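Local atomic coordinates of spike protein P5 (Enterobacteria phage PRD1, PDB entry 1YQ5), a protein that forms, together with proteins P31 and P2, the spike complexes at the five-fold vertices of the phage capsid and is essential for infectivity. Residues G75-D87 and C109-S123. Sequence-based numbering, arbitrary orientation.
Unlike the reference sequence in segment 109-123: Val-115 (reference Pro).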
loop_
_atom_site.group_PDB
_atom_site.type_symbol
_atom_site.label_atom_id
_atom_site.label_comp_id
_atom_site.label_asym_id
_atom_site.label_seq_id
_atom_site.Cartn_x
_atom_site.Cartn_y
_atom_site.Cartn_z
ATOM N N GLY A 75 -7.649 6.830 19.142
ATOM C CA GLY A 75 -8.075 7.573 17.971
ATOM C C GLY A 75 -7.619 6.919 16.679
ATOM O O GLY A 75 -7.325 5.722 16.642
ATOM N N ASN A 76 -7.562 7.712 15.616
ATOM C CA ASN A 76 -7.147 7.217 14.312
ATOM C C ASN A 76 -6.032 8.059 13.729
ATOM O O ASN A 76 -6.072 9.289 13.793
ATOM C CB ASN A 76 -8.319 7.243 13.331
ATOM C CG ASN A 76 -9.468 6.377 13.779
ATOM O OD1 ASN A 76 -9.355 5.157 13.820
ATOM N ND2 ASN A 76 -10.584 7.009 14.134
ATOM N N TYR A 77 -5.027 7.393 13.177
ATOM C CA TYR A 77 -3.946 8.103 12.527
ATOM C C TYR A 77 -4.459 8.409 11.126
ATOM O O TYR A 77 -4.939 7.514 10.422
ATOM C CB TYR A 77 -2.686 7.244 12.465
ATOM C CG TYR A 77 -1.915 7.247 13.764
ATOM C CD1 TYR A 77 -2.212 6.343 14.782
ATOM C CD2 TYR A 77 -0.911 8.186 13.986
ATOM C CE1 TYR A 77 -1.520 6.377 15.999
ATOM C CE2 TYR A 77 -0.218 8.232 15.194
ATOM C CZ TYR A 77 -0.526 7.327 16.194
ATOM O OH TYR A 77 0.165 7.382 17.383
ATOM N N LEU A 78 -4.386 9.678 10.742
ATOM C CA LEU A 78 -4.846 10.117 9.431
ATOM C C LEU A 78 -3.632 10.436 8.567
ATOM O O LEU A 78 -2.759 11.202 8.978
ATOM C CB LEU A 78 -5.712 11.370 9.569
ATOM C CG LEU A 78 -6.801 11.331 10.644
ATOM C CD1 LEU A 78 -7.557 12.647 10.625
ATOM C CD2 LEU A 78 -7.750 10.159 10.401
ATOM N N LEU A 79 -3.577 9.850 7.376
ATOM C CA LEU A 79 -2.450 10.094 6.483
ATOM C C LEU A 79 -2.904 10.636 5.142
ATOM O O LEU A 79 -3.949 10.241 4.622
ATOM C CB LEU A 79 -1.640 8.812 6.275
ATOM C CG LEU A 79 -0.896 8.284 7.503
ATOM C CD1 LEU A 79 -1.884 7.672 8.472
ATOM C CD2 LEU A 79 0.134 7.243 7.075
ATOM N N ARG A 80 -2.112 11.542 4.582
ATOM C CA ARG A 80 -2.449 12.138 3.301
ATOM C C ARG A 80 -1.237 12.465 2.443
ATOM O O ARG A 80 -0.221 12.966 2.933
ATOM C CB ARG A 80 -3.259 13.422 3.510
ATOM C CG ARG A 80 -3.627 14.133 2.218
ATOM C CD ARG A 80 -4.323 15.460 2.504
ATOM N NE ARG A 80 -3.378 16.487 2.930
ATOM C CZ ARG A 80 -3.724 17.602 3.568
ATOM N NH1 ARG A 80 -5.000 17.838 3.871
ATOM N NH2 ARG A 80 -2.798 18.497 3.882
ATOM N N VAL A 81 -1.368 12.169 1.154
ATOM C CA VAL A 81 -0.335 12.449 0.168
ATOM C C VAL A 81 -1.026 13.229 -0.939
ATOM O O VAL A 81 -2.122 12.861 -1.368
ATOM C CB VAL A 81 0.243 11.165 -0.456
ATOM C CG1 VAL A 81 1.219 11.529 -1.569
ATOM C CG2 VAL A 81 0.936 10.331 0.606
ATOM N N LYS A 82 -0.397 14.304 -1.397
ATOM C CA LYS A 82 -0.976 15.103 -2.464
ATOM C C LYS A 82 0.017 15.344 -3.585
ATOM O O LYS A 82 1.225 15.378 -3.361
ATOM C CB LYS A 82 -1.433 16.465 -1.938
ATOM C CG LYS A 82 -2.412 16.403 -0.783
ATOM C CD LYS A 82 -2.936 17.789 -0.439
ATOM C CE LYS A 82 -1.826 18.702 0.035
ATOM N NZ LYS A 82 -2.283 20.122 0.163
ATOM N N TYR A 83 -0.509 15.485 -4.794
ATOM C CA TYR A 83 0.300 15.806 -5.960
ATOM C C TYR A 83 -0.621 16.519 -6.938
ATOM O O TYR A 83 -1.590 15.937 -7.432
ATOM C CB TYR A 83 0.892 14.571 -6.636
ATOM C CG TYR A 83 1.861 14.983 -7.725
ATOM C CD1 TYR A 83 3.132 15.461 -7.402
ATOM C CD2 TYR A 83 1.467 15.013 -9.062
ATOM C CE1 TYR A 83 3.984 15.968 -8.380
ATOM C CE2 TYR A 83 2.314 15.525 -10.055
ATOM C CZ TYR A 83 3.568 16.002 -9.703
ATOM O OH TYR A 83 4.395 16.533 -10.663
ATOM N N GLY A 84 -0.329 17.785 -7.207
ATOM C CA GLY A 84 -1.174 18.533 -8.115
ATOM C C GLY A 84 -2.584 18.595 -7.565
ATOM O O GLY A 84 -2.775 18.802 -6.367
ATOM N N SER A 85 -3.576 18.389 -8.428
ATOM C CA SER A 85 -4.973 18.447 -8.007
ATOM C C SER A 85 -5.451 17.194 -7.277
ATOM O O SER A 85 -6.577 17.156 -6.779
ATOM C CB SER A 85 -5.873 18.689 -9.222
ATOM O OG SER A 85 -5.719 17.655 -10.180
ATOM N N SER A 86 -4.608 16.170 -7.208
ATOM C CA SER A 86 -5.000 14.927 -6.544
ATOM C C SER A 86 -4.530 14.810 -5.100
ATOM O O SER A 86 -3.445 15.266 -4.750
ATOM C CB SER A 86 -4.452 13.715 -7.310
ATOM O OG SER A 86 -4.992 13.616 -8.612
ATOM N N ASP A 87 -5.362 14.193 -4.266
ATOM C CA ASP A 87 -4.996 13.943 -2.880
ATOM C C ASP A 87 -5.425 12.506 -2.565
ATOM O O ASP A 87 -6.438 12.020 -3.079
ATOM C CB ASP A 87 -5.661 14.942 -1.928
ATOM C CG ASP A 87 -7.152 14.742 -1.814
ATOM O OD1 ASP A 87 -7.862 14.929 -2.825
ATOM O OD2 ASP A 87 -7.613 14.398 -0.708
ATOM N N CYS A 109 2.341 10.684 -12.100
ATOM C CA CYS A 109 2.617 12.086 -11.821
ATOM C C CYS A 109 3.004 12.829 -13.083
ATOM O O CYS A 109 3.960 12.452 -13.771
ATOM C CB CYS A 109 3.768 12.227 -10.817
ATOM S SG CYS A 109 3.442 11.565 -9.174
ATOM N N ASN A 110 2.259 13.881 -13.393
ATOM C CA ASN A 110 2.586 14.698 -14.547
ATOM C C ASN A 110 3.461 15.820 -14.006
ATOM O O ASN A 110 3.083 16.500 -13.052
ATOM C CB ASN A 110 1.327 15.291 -15.183
ATOM C CG ASN A 110 1.650 16.205 -16.349
ATOM O OD1 ASN A 110 2.367 15.818 -17.268
ATOM N ND2 ASN A 110 1.127 17.423 -16.313
ATOM N N VAL A 111 4.635 15.999 -14.598
ATOM C CA VAL A 111 5.542 17.051 -14.164
ATOM C C VAL A 111 5.449 18.193 -15.168
ATOM O O VAL A 111 5.804 18.035 -16.332
ATOM C CB VAL A 111 6.989 16.533 -14.091
ATOM C CG1 VAL A 111 7.943 17.676 -13.755
ATOM C CG2 VAL A 111 7.082 15.434 -13.034
ATOM N N LEU A 112 4.960 19.339 -14.708
ATOM C CA LEU A 112 4.787 20.507 -15.561
ATOM C C LEU A 112 6.078 21.269 -15.828
ATOM O O LEU A 112 6.174 22.011 -16.806
ATOM C CB LEU A 112 3.774 21.460 -14.925
ATOM C CG LEU A 112 2.367 20.901 -14.704
ATOM C CD1 LEU A 112 1.601 21.793 -13.744
ATOM C CD2 LEU A 112 1.643 20.792 -16.039
ATOM N N GLY A 113 7.072 21.085 -14.967
ATOM C CA GLY A 113 8.315 21.814 -15.133
ATOM C C GLY A 113 8.230 23.111 -14.342
ATOM O O GLY A 113 8.917 24.089 -14.640
ATOM N N VAL A 114 7.360 23.115 -13.335
ATOM C CA VAL A 114 7.165 24.267 -12.458
ATOM C C VAL A 114 7.438 23.719 -11.061
ATOM O O VAL A 114 6.591 23.048 -10.467
ATOM C CB VAL A 114 5.721 24.794 -12.545
ATOM C CG1 VAL A 114 5.562 26.044 -11.681
ATOM C CG2 VAL A 114 5.376 25.101 -13.992
ATOM N N VAL A 115 8.630 24.003 -10.547
ATOM C CA VAL A 115 9.047 23.476 -9.252
ATOM C C VAL A 115 8.008 23.552 -8.142
ATOM O O VAL A 115 7.739 22.550 -7.476
ATOM C CB VAL A 115 10.367 24.142 -8.761
ATOM C CG1 VAL A 115 11.406 24.107 -9.870
ATOM C CG2 VAL A 115 10.115 25.569 -8.316
ATOM N N SER A 116 7.410 24.721 -7.949
ATOM C CA SER A 116 6.428 24.877 -6.888
ATOM C C SER A 116 5.152 24.057 -7.081
ATOM O O SER A 116 4.390 23.871 -6.137
ATOM C CB SER A 116 6.094 26.357 -6.708
ATOM O OG SER A 116 7.221 27.047 -6.193
ATOM N N LEU A 117 4.925 23.565 -8.294
ATOM C CA LEU A 117 3.739 22.752 -8.575
ATOM C C LEU A 117 4.042 21.251 -8.615
ATOM O O LEU A 117 3.199 20.431 -8.230
ATOM C CB LEU A 117 3.118 23.159 -9.912
ATOM C CG LEU A 117 2.539 24.569 -9.999
ATOM C CD1 LEU A 117 2.059 24.843 -11.419
ATOM C CD2 LEU A 117 1.400 24.710 -9.000
ATOM N N ASP A 118 5.235 20.895 -9.090
ATOM C CA ASP A 118 5.637 19.493 -9.198
ATOM C C ASP A 118 6.252 18.993 -7.898
ATOM O O ASP A 118 7.451 18.721 -7.824
ATOM C CB ASP A 118 6.639 19.317 -10.345
ATOM C CG ASP A 118 6.110 19.842 -11.665
ATOM O OD1 ASP A 118 4.895 19.696 -11.914
ATOM O OD2 ASP A 118 6.910 20.386 -12.460
ATOM N N VAL A 119 5.419 18.857 -6.874
ATOM C CA VAL A 119 5.903 18.411 -5.579
ATOM C C VAL A 119 4.926 17.486 -4.871
ATOM O O VAL A 119 3.725 17.735 -4.839
ATOM C CB VAL A 119 6.192 19.620 -4.652
ATOM C CG1 VAL A 119 4.946 20.479 -4.514
ATOM C CG2 VAL A 119 6.645 19.136 -3.273
ATOM N N LEU A 120 5.459 16.403 -4.321
ATOM C CA LEU A 120 4.650 15.457 -3.569
ATOM C C LEU A 120 4.565 16.047 -2.166
ATOM O O LEU A 120 5.596 16.310 -1.541
ATOM C CB LEU A 120 5.338 14.092 -3.523
ATOM C CG LEU A 120 5.381 13.306 -4.836
ATOM C CD1 LEU A 120 6.365 12.156 -4.721
ATOM C CD2 LEU A 120 3.986 12.792 -5.162
ATOM N N LYS A 121 3.347 16.272 -1.682
ATOM C CA LYS A 121 3.157 16.837 -0.352
ATOM C C LYS A 121 2.687 15.756 0.617
ATOM O O LYS A 121 1.844 14.926 0.273
ATOM C CB LYS A 121 2.145 17.981 -0.407
ATOM C CG LYS A 121 2.593 19.159 -1.272
ATOM C CD LYS A 121 1.546 20.264 -1.292
ATOM C CE LYS A 121 2.026 21.471 -2.086
ATOM N NZ LYS A 121 1.014 22.567 -2.091
ATOM N N PHE A 122 3.238 15.768 1.827
ATOM C CA PHE A 122 2.894 14.765 2.827
ATOM C C PHE A 122 2.398 15.360 4.138
ATOM O O PHE A 122 2.864 16.420 4.572
ATOM C CB PHE A 122 4.111 13.880 3.131
ATOM C CG PHE A 122 4.685 13.195 1.924
ATOM C CD1 PHE A 122 5.520 13.882 1.044
ATOM C CD2 PHE A 122 4.382 11.862 1.659
ATOM C CE1 PHE A 122 6.048 13.251 -0.081
ATOM C CE2 PHE A 122 4.902 11.220 0.536
ATOM C CZ PHE A 122 5.739 11.920 -0.338
ATOM N N SER A 123 1.468 14.657 4.775
ATOM C CA SER A 123 0.929 15.085 6.059
ATOM C C SER A 123 0.211 13.945 6.763
ATOM O O SER A 123 -0.311 13.025 6.126
ATOM C CB SER A 123 -0.049 16.250 5.888
ATOM O OG SER A 123 -0.436 16.759 7.159
HETATM O O HOH W 1 -1.673 22.888 -0.658
HETATM O O HOH W 2 1.670 19.269 -5.679
#
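With CG anti to the backbone N (chi1 -173°), Tyr-83 reaches past the end of its strand into the 109-123 segment, where Cys-109, its SG anti to the carbonyl carbon, meets it over one ring face. The SG sits 4.0 Å from the centroid of the Tyr-83 ring and only 12° off the normal, a Cys sulfur-aromatic contact, while the Cys-109 CB adds a CH-pi contact on that face. Leu-120 CD2 approaches obliquely, 3.6 Å from Tyr-83 CD1. At the far end, Tyr-83 OH donates to Asn-110 O at 2.7 Å, from above the carbonyl plane.

Strands 76-83 and 119-123 run antiparallel as neighbours in one sheet of the jelly-roll of domain 2, in the homotrimeric spike protein. Paired backbone bonds at Arg-80 with Ser-123 and Lys-82 with Lys-121 fix the register; Lys-121 N to Lys-82 O is the straightest (N-H...O 170°). On the inner face Val-81 CG2 lies 3.9 Å from Phe-122 CD2, and Phe-122 also packs on Ile-63 and Met-65 of the facing sheet. On the other face, the ammonium groups of Lys-82 and Lys-121 share a water as acceptor, and Asp-28 forms salt bridges with Arg-80 and Lys-82. Just before strand 119-123, the Asp-118 carboxylate accepts hydrogen bonds from three backbone N-H groups: Leu-112 on OD1, Gly-113 on the syn lone pair of OD2, and Val-114 on OD2 from above the carboxylate plane.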